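Local atomic coordinates of peptidase M3B, oligoendopeptidase F (Enterococcus faecium, PDB entry 2QR4), a protein that probably hydrolyses peptide bonds in oligopeptides as a metallopeptidase of family M3, oligoendopeptidase F type. Residues Pro164-Glu169 with Glu194-Gly199; Lys310-Glu315 with Glu404-Glu409; Met267-Arg272 with Glu572-Ile577. All coordinates share one frame; numbering follows the deposited sequence. Where two conformers were deposited one is given.

Interaction 1 (Pro164-Glu169 with Glu194-Gly199); sequences PTIEGE and EAAFKG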
loop_
_atom_site.group_PDB
_atom_site.type_symbol
_atom_site.label_atom_id
_atom_site.label_comp_id
_atom_site.label_asym_id
_atom_site.label_seq_id
_atom_site.Cartn_x
_atom_site.Cartn_y
_atom_site.Cartn_z
ATOM N N PRO A 164 -18.498 -12.676 11.189
ATOM C CA PRO A 164 -19.291 -13.879 11.351
ATOM C C PRO A 164 -20.736 -13.567 11.728
ATOM O O PRO A 164 -21.094 -12.418 11.970
ATOM C CB PRO A 164 -18.581 -14.649 12.487
ATOM C CG PRO A 164 -17.450 -13.798 12.948
ATOM C CD PRO A 164 -17.599 -12.432 12.329
ATOM N N THR A 165 -21.543 -14.617 11.740
ATOM C CA THR A 165 -22.904 -14.612 12.235
ATOM C C THR A 165 -22.904 -14.781 13.753
ATOM O O THR A 165 -22.066 -15.489 14.301
ATOM C CB THR A 165 -23.650 -15.818 11.595
ATOM O OG1 THR A 165 -24.460 -15.358 10.511
ATOM C CG2 THR A 165 -24.500 -16.569 12.603
ATOM N N ILE A 166 -23.848 -14.149 14.434
ATOM C CA ILE A 166 -24.057 -14.419 15.847
ATOM C C ILE A 166 -25.528 -14.739 16.084
ATOM O O ILE A 166 -26.342 -14.624 15.170
ATOM C CB ILE A 166 -23.693 -13.198 16.717
ATOM C CG1 ILE A 166 -24.597 -12.010 16.358
ATOM C CG2 ILE A 166 -22.223 -12.846 16.555
ATOM C CD1 ILE A 166 -24.520 -10.835 17.310
ATOM N N GLU A 167 -25.868 -15.133 17.311
ATOM C CA GLU A 167 -27.273 -15.197 17.715
ATOM C C GLU A 167 -27.667 -13.827 18.228
ATOM O O GLU A 167 -27.008 -13.285 19.114
ATOM C CB GLU A 167 -27.512 -16.237 18.817
ATOM C CG GLU A 167 -29.004 -16.490 19.062
ATOM C CD GLU A 167 -29.316 -17.114 20.419
ATOM O OE1 GLU A 167 -30.404 -16.827 20.962
ATOM O OE2 GLU A 167 -28.483 -17.884 20.945
ATOM N N GLY A 168 -28.745 -13.272 17.684
ATOM C CA GLY A 168 -29.140 -11.902 17.998
ATOM C C GLY A 168 -30.030 -11.684 19.214
ATOM O O GLY A 168 -30.073 -12.503 20.133
ATOM N N GLU A 169 -30.743 -10.562 19.238
ATOM C CA GLU A 169 -31.513 -10.184 20.426
ATOM C C GLU A 169 -32.759 -11.038 20.650
ATOM O O GLU A 169 -33.120 -11.335 21.790
ATOM C CB GLU A 169 -31.891 -8.701 20.395
ATOM C CG GLU A 169 -30.748 -7.764 20.734
ATOM C CD GLU A 169 -31.211 -6.573 21.543
ATOM O OE1 GLU A 169 -30.727 -5.453 21.298
ATOM O OE2 GLU A 169 -32.065 -6.762 22.425
ATOM N N GLU A 194 -21.359 -9.306 24.015
ATOM C CA GLU A 194 -20.111 -10.062 24.094
ATOM C C GLU A 194 -19.876 -10.775 22.780
ATOM O O GLU A 194 -18.748 -10.872 22.287
ATOM C CB GLU A 194 -20.189 -11.073 25.236
ATOM C CG GLU A 194 -19.026 -12.046 25.338
ATOM C CD GLU A 194 -19.263 -13.087 26.428
ATOM O OE1 GLU A 194 -20.414 -13.208 26.889
ATOM O OE2 GLU A 194 -18.309 -13.776 26.837
ATOM N N ALA A 195 -20.955 -11.270 22.196
ATOM C CA ALA A 195 -20.830 -12.051 20.973
ATOM C C ALA A 195 -20.472 -11.173 19.763
ATOM O O ALA A 195 -19.697 -11.591 18.913
ATOM C CB ALA A 195 -22.107 -12.844 20.730
ATOM N N ALA A 196 -21.035 -9.965 19.698
ATOM C CA ALA A 196 -20.732 -9.010 18.619
ATOM C C ALA A 196 -19.299 -8.565 18.696
ATOM O O ALA A 196 -18.604 -8.501 17.686
ATOM C CB ALA A 196 -21.650 -7.773 18.687
ATOM N N PHE A 197 -18.867 -8.252 19.910
ATOM C CA PHE A 197 -17.517 -7.780 20.169
ATOM C C PHE A 197 -16.506 -8.846 19.745
ATOM O O PHE A 197 -15.595 -8.554 18.976
ATOM C CB PHE A 197 -17.400 -7.436 21.658
ATOM C CG PHE A 197 -16.039 -7.006 22.100
ATOM C CD1 PHE A 197 -15.639 -5.684 21.986
ATOM C CD2 PHE A 197 -15.170 -7.916 22.685
ATOM C CE1 PHE A 197 -14.386 -5.280 22.421
ATOM C CE2 PHE A 197 -13.913 -7.522 23.115
ATOM C CZ PHE A 197 -13.520 -6.200 22.984
ATOM N N LYS A 198 -16.692 -10.079 20.215
ATOM C CA LYS A 198 -15.791 -11.204 19.876
ATOM C C LYS A 198 -15.830 -11.629 18.413
ATOM O O LYS A 198 -14.803 -12.015 17.839
ATOM C CB LYS A 198 -16.065 -12.419 20.772
ATOM C CG LYS A 198 -15.358 -12.302 22.105
ATOM C CD LYS A 198 -15.931 -13.176 23.203
ATOM C CE LYS A 198 -15.240 -12.805 24.501
ATOM N NZ LYS A 198 -15.791 -13.565 25.644
ATOM N N GLY A 199 -17.012 -11.553 17.810
ATOM C CA GLY A 199 -17.148 -11.830 16.384
ATOM C C GLY A 199 -16.344 -10.839 15.553
ATOM O O GLY A 199 -15.579 -11.233 14.667
#

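Interaction 2 (Lys310-Glu315 with Glu404-Glu409); sequences KPMGEE and ENILTE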
loop_
_atom_site.group_PDB
_atom_site.type_symbol
_atom_site.label_atom_id
_atom_site.label_comp_id
_atom_site.label_asym_id
_atom_site.label_seq_id
_atom_site.Cartn_x
_atom_site.Cartn_y
_atom_site.Cartn_z
ATOM N N LYS A 310 -29.774 31.951 26.553
ATOM C CA LYS A 310 -29.847 33.365 26.928
ATOM C C LYS A 310 -28.490 34.008 27.288
ATOM O O LYS A 310 -28.216 35.132 26.861
ATOM C CB LYS A 310 -30.876 33.590 28.044
ATOM C CG LYS A 310 -31.315 35.043 28.199
ATOM C CD LYS A 310 -32.502 35.172 29.146
ATOM C CE LYS A 310 -33.688 34.332 28.674
ATOM N NZ LYS A 310 -34.837 34.370 29.628
ATOM N N PRO A 311 -27.643 33.304 28.073
ATOM C CA PRO A 311 -26.309 33.827 28.405
ATOM C C PRO A 311 -25.498 34.234 27.171
ATOM O O PRO A 311 -24.531 34.986 27.290
ATOM C CB PRO A 311 -25.634 32.641 29.105
ATOM C CG PRO A 311 -26.747 31.867 29.692
ATOM C CD PRO A 311 -27.887 31.999 28.716
HETATM N N MSE A 312 -25.892 33.733 26.003
HETATM C CA MSE A 312 -25.296 34.146 24.739
HETATM C C MSE A 312 -25.577 35.611 24.413
HETATM O O MSE A 312 -24.851 36.224 23.635
HETATM C CB MSE A 312 -25.806 33.270 23.595
HETATM C CG MSE A 312 -25.389 31.809 23.663
HETATM SE SE MSE A 312 -23.462 31.577 23.827
HETATM C CE MSE A 312 -22.861 33.097 22.759
ATOM N N GLY A 313 -26.642 36.160 24.990
ATOM C CA GLY A 313 -26.937 37.588 24.868
ATOM C C GLY A 313 -27.802 37.983 23.682
ATOM O O GLY A 313 -28.095 37.159 22.815
ATOM N N GLU A 314 -28.191 39.260 23.649
ATOM C CA GLU A 314 -29.095 39.801 22.623
ATOM C C GLU A 314 -28.643 39.537 21.185
ATOM O O GLU A 314 -29.367 38.898 20.416
ATOM C CB GLU A 314 -29.334 41.302 22.837
ATOM C CG GLU A 314 -30.557 41.644 23.690
ATOM N N GLU A 315 -27.460 40.032 20.817
ATOM C CA GLU A 315 -26.931 39.805 19.471
ATOM C C GLU A 315 -27.113 38.354 19.010
ATOM O O GLU A 315 -27.779 38.097 18.001
ATOM C CB GLU A 315 -25.451 40.195 19.385
ATOM C CG GLU A 315 -25.192 41.575 18.795
ATOM C CD GLU A 315 -23.898 41.630 17.987
ATOM O OE1 GLU A 315 -23.114 42.588 18.163
ATOM O OE2 GLU A 315 -23.663 40.715 17.170
ATOM N N GLU A 404 -23.907 23.149 23.620
ATOM C CA GLU A 404 -24.265 21.976 24.408
ATOM C C GLU A 404 -23.847 22.159 25.869
ATOM O O GLU A 404 -24.607 21.842 26.804
ATOM C CB GLU A 404 -23.603 20.725 23.829
ATOM C CG GLU A 404 -24.441 19.972 22.796
ATOM C CD GLU A 404 -23.875 18.576 22.487
ATOM O OE1 GLU A 404 -22.635 18.445 22.357
ATOM O OE2 GLU A 404 -24.668 17.610 22.377
ATOM N N ASN A 405 -22.639 22.679 26.058
ATOM C CA ASN A 405 -22.142 22.998 27.395
ATOM C C ASN A 405 -23.078 23.932 28.132
ATOM O O ASN A 405 -23.350 23.743 29.319
ATOM C CB ASN A 405 -20.730 23.591 27.332
ATOM C CG ASN A 405 -19.666 22.523 27.081
ATOM O OD1 ASN A 405 -19.890 21.348 27.354
ATOM N ND2 ASN A 405 -18.511 22.930 26.556
ATOM N N ILE A 406 -23.587 24.927 27.412
ATOM C CA ILE A 406 -24.445 25.926 28.007
ATOM C C ILE A 406 -25.812 25.336 28.338
ATOM O O ILE A 406 -26.405 25.676 29.360
ATOM C CB ILE A 406 -24.546 27.170 27.110
ATOM C CG1 ILE A 406 -23.203 27.907 27.098
ATOM C CG2 ILE A 406 -25.639 28.112 27.594
ATOM C CD1 ILE A 406 -23.169 29.091 26.135
ATOM N N LEU A 407 -26.297 24.423 27.501
ATOM C CA LEU A 407 -27.561 23.731 27.797
ATOM C C LEU A 407 -27.428 22.751 28.965
ATOM O O LEU A 407 -28.324 22.654 29.804
ATOM C CB LEU A 407 -28.090 22.986 26.572
ATOM C CG LEU A 407 -29.137 21.925 26.923
ATOM C CD1 LEU A 407 -30.493 22.570 27.210
ATOM C CD2 LEU A 407 -29.246 20.889 25.828
ATOM N N THR A 408 -26.315 22.022 29.016
ATOM C CA THR A 408 -26.053 21.144 30.157
ATOM C C THR A 408 -26.070 21.908 31.477
ATOM O O THR A 408 -26.753 21.519 32.421
ATOM C CB THR A 408 -24.710 20.450 30.042
ATOM O OG1 THR A 408 -24.710 19.610 28.881
ATOM C CG2 THR A 408 -24.442 19.619 31.297
ATOM N N GLU A 409 -25.319 22.998 31.543
ATOM C CA GLU A 409 -25.293 23.794 32.754
ATOM C C GLU A 409 -26.688 24.286 33.082
ATOM O O GLU A 409 -27.113 24.236 34.239
ATOM C CB GLU A 409 -24.335 24.983 32.619
ATOM C CG GLU A 409 -24.290 25.897 33.853
ATOM C CD GLU A 409 -23.793 25.166 35.097
ATOM O OE1 GLU A 409 -23.004 24.214 34.954
ATOM O OE2 GLU A 409 -24.185 25.541 36.219
#

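Interaction 3 (Met267-Arg272 with Glu572-Ile577); sequences MELRKR and ELEELI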
loop_
_atom_site.group_PDB
_atom_site.type_symbol
_atom_site.label_atom_id
_atom_site.label_comp_id
_atom_site.label_asym_id
_atom_site.label_seq_id
_atom_site.Cartn_x
_atom_site.Cartn_y
_atom_site.Cartn_z
HETATM N N MSE A 267 -15.078 4.583 35.445
HETATM C CA MSE A 267 -15.227 3.168 35.114
HETATM C C MSE A 267 -15.691 2.335 36.326
HETATM O O MSE A 267 -16.555 1.471 36.185
HETATM C CB MSE A 267 -13.940 2.625 34.498
HETATM C CG MSE A 267 -13.593 3.281 33.158
HETATM SE SE MSE A 267 -14.934 3.027 31.715
HETATM C CE MSE A 267 -16.079 4.587 31.998
ATOM N N GLU A 268 -15.165 2.618 37.517
ATOM C CA GLU A 268 -15.693 1.989 38.728
ATOM C C GLU A 268 -17.191 2.244 38.852
ATOM O O GLU A 268 -17.964 1.340 39.199
ATOM C CB GLU A 268 -14.981 2.480 40.000
ATOM C CG GLU A 268 -13.461 2.259 40.009
ATOM C CD GLU A 268 -13.027 0.804 40.319
ATOM O OE1 GLU A 268 -13.881 -0.090 40.571
ATOM O OE2 GLU A 268 -11.798 0.565 40.307
ATOM N N LEU A 269 -17.604 3.476 38.566
ATOM C CA LEU A 269 -19.013 3.836 38.720
ATOM C C LEU A 269 -19.852 3.049 37.726
ATOM O O LEU A 269 -20.878 2.471 38.084
ATOM C CB LEU A 269 -19.223 5.334 38.536
ATOM C CG LEU A 269 -20.670 5.794 38.544
ATOM C CD1 LEU A 269 -21.327 5.400 39.850
ATOM C CD2 LEU A 269 -20.700 7.298 38.344
ATOM N N ARG A 270 -19.408 3.007 36.478
ATOM C CA ARG A 270 -20.108 2.188 35.494
ATOM C C ARG A 270 -20.188 0.693 35.899
ATOM O O ARG A 270 -21.206 0.038 35.678
ATOM C CB ARG A 270 -19.492 2.389 34.116
ATOM C CG ARG A 270 -19.884 1.357 33.078
ATOM C CD ARG A 270 -19.349 1.760 31.696
ATOM N NE ARG A 270 -20.103 2.882 31.134
ATOM C CZ ARG A 270 -21.169 2.738 30.352
ATOM N NH1 ARG A 270 -21.789 3.803 29.893
ATOM N NH2 ARG A 270 -21.613 1.524 30.023
ATOM N N LYS A 271 -19.137 0.165 36.518
ATOM C CA LYS A 271 -19.157 -1.226 36.973
ATOM C C LYS A 271 -20.237 -1.405 38.028
ATOM O O LYS A 271 -21.040 -2.332 37.959
ATOM C CB LYS A 271 -17.798 -1.643 37.527
ATOM C CG LYS A 271 -17.760 -3.042 38.122
ATOM C CD LYS A 271 -16.310 -3.525 38.191
ATOM C CE LYS A 271 -16.141 -4.774 39.051
ATOM N NZ LYS A 271 -14.719 -5.214 39.029
ATOM N N ARG A 272 -20.264 -0.495 38.993
ATOM C CA ARG A 272 -21.302 -0.501 40.011
ATOM C C ARG A 272 -22.705 -0.411 39.423
ATOM O O ARG A 272 -23.592 -1.155 39.828
ATOM C CB ARG A 272 -21.086 0.623 41.027
ATOM C CG ARG A 272 -20.073 0.292 42.124
ATOM C CD ARG A 272 -20.144 1.294 43.291
ATOM N NE ARG A 272 -19.798 2.651 42.861
ATOM C CZ ARG A 272 -18.554 3.124 42.787
ATOM N NH1 ARG A 272 -17.523 2.354 43.126
ATOM N NH2 ARG A 272 -18.338 4.367 42.373
ATOM N N GLU A 572 -20.856 14.502 41.967
ATOM C CA GLU A 572 -22.289 14.752 42.157
ATOM C C GLU A 572 -23.140 13.546 41.722
ATOM O O GLU A 572 -24.125 13.207 42.371
ATOM C CB GLU A 572 -22.742 16.038 41.438
ATOM C CG GLU A 572 -24.258 16.305 41.536
ATOM C CD GLU A 572 -24.722 17.530 40.747
ATOM O OE1 GLU A 572 -23.898 18.154 40.033
ATOM O OE2 GLU A 572 -25.924 17.876 40.851
ATOM N N LEU A 573 -22.747 12.892 40.636
ATOM C CA LEU A 573 -23.458 11.698 40.160
ATOM C C LEU A 573 -23.379 10.541 41.169
ATOM O O LEU A 573 -24.374 9.886 41.449
ATOM C CB LEU A 573 -22.897 11.250 38.801
ATOM C CG LEU A 573 -23.561 10.021 38.171
ATOM C CD1 LEU A 573 -25.099 10.194 38.040
ATOM C CD2 LEU A 573 -22.929 9.691 36.833
ATOM N N GLU A 574 -22.189 10.294 41.704
ATOM C CA GLU A 574 -22.022 9.301 42.756
ATOM C C GLU A 574 -22.915 9.577 43.965
ATOM O O GLU A 574 -23.576 8.670 44.468
ATOM C CB GLU A 574 -20.567 9.233 43.202
ATOM C CG GLU A 574 -19.647 8.631 42.176
ATOM C CD GLU A 574 -18.204 8.766 42.568
ATOM O OE1 GLU A 574 -17.948 9.236 43.692
ATOM O OE2 GLU A 574 -17.327 8.412 41.754
ATOM N N GLU A 575 -22.929 10.822 44.436
ATOM C CA GLU A 575 -23.725 11.168 45.615
ATOM C C GLU A 575 -25.198 10.971 45.304
ATOM O O GLU A 575 -25.985 10.544 46.146
ATOM C CB GLU A 575 -23.465 12.609 46.069
ATOM C CG GLU A 575 -22.063 12.844 46.636
ATOM C CD GLU A 575 -21.690 14.327 46.728
ATOM O OE1 GLU A 575 -22.514 15.203 46.357
ATOM O OE2 GLU A 575 -20.559 14.615 47.180
ATOM N N LEU A 576 -25.563 11.273 44.071
ATOM C CA LEU A 576 -26.923 11.097 43.643
ATOM C C LEU A 576 -27.270 9.604 43.680
ATOM O O LEU A 576 -28.293 9.212 44.234
ATOM C CB LEU A 576 -27.071 11.675 42.244
ATOM C CG LEU A 576 -28.428 12.206 41.823
ATOM C CD1 LEU A 576 -28.230 13.254 40.746
ATOM C CD2 LEU A 576 -29.301 11.054 41.324
ATOM N N ILE A 577 -26.402 8.770 43.114
ATOM C CA ILE A 577 -26.617 7.320 43.123
ATOM C C ILE A 577 -26.745 6.757 44.544
ATOM O O ILE A 577 -27.448 5.775 44.769
ATOM C CB ILE A 577 -25.482 6.557 42.384
ATOM C CG1 ILE A 577 -25.426 6.947 40.901
ATOM C CG2 ILE A 577 -25.646 5.052 42.555
ATOM C CD1 ILE A 577 -26.739 6.778 40.172
HETATM O O HOH W 1 -16.826 5.850 41.189
#

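Interaction 1 (Pro164-Glu169 with Glu194-Gly199)
A chi1 of 62° puts the CG1 branch of Ile166 between its backbone N and carbonyl carbon, with CG2 beside the N; chi2 near 169° then stretches CD1 out, so the two methyls reach neighbouring residues of the helix. CG2 takes the carbonyl side of Ala195, 3.7 Å from Ala195 O, and also meets its methyl, with Ile166 CG2 and Ala195 CB 4.2 Å apart. CD1 goes to the next residue, Ile166 CD1 lying 4.4 Å from Ala196 CB. Pro164 makes the second point of contact, its ring atoms CD and CG set against the backbone of Gly199: CD is 3.3 Å from Gly199 O, and CG is 4.0 Å from Gly199 CA. With no side chain on Gly199, the chain just before the strand comes close to the helix here, the Pro164 and Gly199 CA atoms being 5.8 Å apart. Gly199 O also accepts a hydrogen bond from Ser202 OG. Leu184 of helix 178-185 touches both Ile166 and Ala196. Backbone hydrogen bonds pair Pro164 with Leu176 and Ile166 with Val174, which makes this a two-stranded antiparallel beta-hairpin whose first strand packs on helix 190-206.

Interaction 2 (Lys310-Glu315 with Glu404-Glu409)
Pro311 and Met312 sit in a 3-10 turn, tied by Gly313 N to Lys310 O at 2.7 Å, and the chain leaves it through a positive phi at Gly313. Ile406 of helix 394-414 faces the turn, the Pro311 and Ile406 CA atoms being 8.1 Å apart. This is the helical peptidase body of the M3 family: Glu404, two residues before Ile406, touches His369 of helix 361-379, which carries the HEXXH signature of zinc peptidases. Ile406 does all the touching on its side, and its two branches divide the work. CG1 stands beside the backbone N (chi1 -69°) and runs straight on to CD1, which ends 3.4 Å from SE of Met312, a residue present as selenomethionine. The Met312 chain bends at chi2 and again at chi3, and the two side chains meet at a slant, the selenium against the end methyl. The other branch, CG2, looks at the proline ring, with Pro311 CG and Ile406 CG2 a looser 4.4 Å apart. Everything here is apolar. Met312 is further covered by Leu527 and Tyr530 of helix 526-536, and Ile406 by Ala516 of helix 503-520. Behind Ile406, within its own helix, Glu404 O takes two donors: Thr408 N at 2.8 Å, and Thr408 OG1, which sits 42° above the carbonyl plane.

Interaction 3 (Met267-Arg272 with Glu572-Ile577)
Leu269 and Leu573 point at each other and meet by single methyl groups, CD2 of Leu269 lying 3.6 Å from CD2 of Leu573. Both carry CG anti to the backbone N (chi1 174° and -179°), which sends each side chain out from its helix into the gap between the two, where they meet at an oblique angle. The same Leu269 CD2 lies against the aliphatic part of Glu574, 4.2 Å from its CG; the first bond of Glu574 runs along the side of the contact, and its extended chain carries the carboxylate nearer to the facing helix. Helices 260-274 and 557-579 run nearly parallel here, 23° apart, in this all-alpha region of the peptidase. Their local axes are 11.5 Å apart, a wide spacing, so contact is made by side-chain ends rather than by backbones. Behind Leu573, helix 418-454 closes the apolar side with Ala422 and Leu429. Toward the surface the chemistry turns polar. Glu574 OE2 has its main partner in Arg265, one turn before Leu269, in a salt bridge. Arg272 offers the same oxygen a guanidinium edge, near its plane, but Arg272 NH2 stays 4.2 Å from Glu574 OE2. A water lies between them and donates to Glu574 OE2; its link to Arg272 is weak and suspiciously short, hence doubtful. One face of that guanidinium lies over Glu268 O, 4.0 Å from its plane.

Interaction 2 is the buried contact; interactions 1 and 3 are partly buried, each about 30 Å from the centre of the chain. Interaction 1 joins a strand to a helix, whereas the other two bring together helical pieces. Side chains of interactions 2 and 3 both touch helix 418-454, and Glu409 of interaction 2 forms a salt bridge with Arg569 on helix 557-579 of interaction 3. Chemistry follows position: interaction 2 is purely apolar, interaction 1 sets apolar side chains partly against backbone carbonyls, and interaction 3 adds a charged pair, Arg272 and Glu574, that do not touch directly. Along the sequence, interaction 2 nests inside the loop closed by interaction 3; interaction 1 precedes both.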